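Local coordinates for protein short chain dehydrogenase (Rhodopseudomonas palustris, PDB 3H7A) that is named a short-chain dehydrogenase and belongs to the NAD(P)-binding SDR family, though its substrate and activity are not established, at residues 143-148 / 180-185. Residues are numbered along the deposited sequence; the frame is centred on the assembly and turned at random.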
loop_
_atom_site.group_PDB
_atom_site.type_symbol
_atom_site.label_atom_id
_atom_site.label_comp_id
_atom_site.label_asym_id
_atom_site.label_seq_id
_atom_site.Cartn_x
_atom_site.Cartn_y
_atom_site.Cartn_z
ATOM N N THR B 143 1.883 13.725 1.048
ATOM C CA THR B 143 1.080 12.748 0.308
ATOM C C THR B 143 1.779 12.358 -0.993
ATOM O O THR B 143 1.624 11.222 -1.469
ATOM C CB THR B 143 -0.327 13.246 -0.026
ATOM O OG1 THR B 143 -0.232 14.462 -0.759
ATOM C CG2 THR B 143 -1.124 13.479 1.228
ATOM N N ALA B 144 2.562 13.291 -1.551
ATOM C CA ALA B 144 3.353 13.013 -2.745
ATOM C C ALA B 144 4.457 11.985 -2.450
ATOM O O ALA B 144 5.050 11.468 -3.378
ATOM C CB ALA B 144 3.934 14.288 -3.337
ATOM N N SER B 145 4.690 11.659 -1.167
ATOM C CA SER B 145 5.535 10.501 -0.809
ATOM C C SER B 145 4.905 9.154 -1.114
ATOM O O SER B 145 5.617 8.143 -1.222
ATOM C CB SER B 145 5.918 10.519 0.672
ATOM O OG SER B 145 6.480 11.763 0.998
ATOM N N LEU B 146 3.579 9.145 -1.253
ATOM C CA LEU B 146 2.802 7.910 -1.333
ATOM C C LEU B 146 2.152 7.665 -2.694
ATOM O O LEU B 146 2.072 6.519 -3.137
ATOM C CB LEU B 146 1.738 7.870 -0.235
ATOM C CG LEU B 146 2.204 8.008 1.215
ATOM C CD1 LEU B 146 1.003 8.115 2.125
ATOM C CD2 LEU B 146 3.066 6.828 1.597
ATOM N N ARG B 147 1.699 8.737 -3.344
ATOM C CA ARG B 147 1.114 8.647 -4.689
ATOM C C ARG B 147 1.474 9.857 -5.549
ATOM O O ARG B 147 1.569 10.973 -5.057
ATOM C CB ARG B 147 -0.402 8.442 -4.633
ATOM C CG ARG B 147 -1.154 9.484 -3.863
ATOM C CD ARG B 147 -2.517 8.953 -3.445
ATOM N NE ARG B 147 -2.939 9.587 -2.197
ATOM C CZ ARG B 147 -2.790 9.057 -0.983
ATOM N NH1 ARG B 147 -2.247 7.852 -0.822
ATOM N NH2 ARG B 147 -3.197 9.735 0.079
ATOM N N GLY B 148 1.680 9.631 -6.840
ATOM C CA GLY B 148 2.019 10.713 -7.750
ATOM C C GLY B 148 0.842 11.163 -8.602
ATOM O O GLY B 148 0.424 10.458 -9.509
ATOM N N VAL B 180 14.701 5.452 13.036
ATOM C CA VAL B 180 14.453 6.179 11.792
ATOM C C VAL B 180 12.941 6.258 11.628
ATOM O O VAL B 180 12.251 5.257 11.815
ATOM C CB VAL B 180 15.091 5.473 10.566
ATOM C CG1 VAL B 180 14.950 6.314 9.311
ATOM C CG2 VAL B 180 16.555 5.183 10.822
ATOM N N ALA B 181 12.418 7.443 11.317
ATOM C CA ALA B 181 10.987 7.581 11.088
ATOM C C ALA B 181 10.668 8.516 9.927
ATOM O O ALA B 181 11.515 9.316 9.484
ATOM C CB ALA B 181 10.235 8.014 12.372
ATOM N N HIS B 182 9.432 8.416 9.444
ATOM C CA HIS B 182 8.968 9.182 8.300
ATOM C C HIS B 182 7.581 9.732 8.630
ATOM O O HIS B 182 6.621 8.979 8.736
ATOM C CB HIS B 182 8.907 8.250 7.086
ATOM C CG HIS B 182 8.660 8.944 5.781
ATOM N ND1 HIS B 182 7.696 8.524 4.886
ATOM C CD2 HIS B 182 9.273 10.004 5.205
ATOM C CE1 HIS B 182 7.712 9.311 3.825
ATOM N NE2 HIS B 182 8.658 10.217 3.993
ATOM N N LEU B 183 7.483 11.046 8.811
ATOM C CA LEU B 183 6.217 11.650 9.179
ATOM C C LEU B 183 5.591 12.327 7.982
ATOM O O LEU B 183 6.140 13.297 7.461
ATOM C CB LEU B 183 6.400 12.675 10.305
ATOM C CG LEU B 183 5.122 13.374 10.782
ATOM C CD1 LEU B 183 4.188 12.396 11.506
ATOM C CD2 LEU B 183 5.488 14.539 11.684
ATOM N N ILE B 184 4.417 11.836 7.592
ATOM C CA ILE B 184 3.716 12.286 6.390
ATOM C C ILE B 184 2.647 13.300 6.766
ATOM O O ILE B 184 1.793 13.028 7.609
ATOM C CB ILE B 184 3.105 11.092 5.620
ATOM C CG1 ILE B 184 4.216 10.171 5.116
ATOM C CG2 ILE B 184 2.284 11.569 4.428
ATOM C CD1 ILE B 184 3.722 8.841 4.719
ATOM N N ILE B 185 2.722 14.487 6.164
ATOM C CA ILE B 185 1.759 15.544 6.445
ATOM C C ILE B 185 0.971 15.952 5.187
ATOM O O ILE B 185 1.438 15.740 4.073
ATOM C CB ILE B 185 2.456 16.750 7.146
ATOM C CG1 ILE B 185 3.338 17.533 6.183
ATOM C CG2 ILE B 185 3.325 16.267 8.309
ATOM C CD1 ILE B 185 4.258 18.543 6.857
HETATM O O HOH W 1 0.958 16.547 1.567
HETATM O O HOH W 2 9.076 11.510 1.585
#
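L146 and I184 meet tip to tip in the apolar part of this contact: CD1 of I184 lies 3.8 Å from CD2 of L146 and equally near its CD1, so a single methyl sits against both branches of the leucine fork. Beside it, CB of S145 abuts the edge of the H182 imidazole, 3.8 Å from CE1 and in the ring plane. With CG anti to the backbone N (chi1 -170°), the ring of H182 extends toward the loop. Its ND1 is hydrogen-bonded to E237 on the next strand, while NE2 holds a water at 2.8 Å that also bonds OG of S145, whose hydroxyl is tied to the backbone N of A142 as well. In the Rossmann-like fold of this family, 135-142 and 178-185 are adjacent parallel strands joined through helix 153-173. The loop 143-148 leads from the position of the family's active-site serine, probably A142 here, and A144 and S145 pack on F155 and K159 of that helix, F155 standing where the family usually has its tyrosine. S145, H182 and I184 are buried, whereas T143 is partly exposed and its CB points away from the strand. I184 CG2 lies 4.0 Å from T143 N, and a water bridges the two backbones, accepting from that N at 3.0 Å and donating to the O of I185 at 2.7 Å.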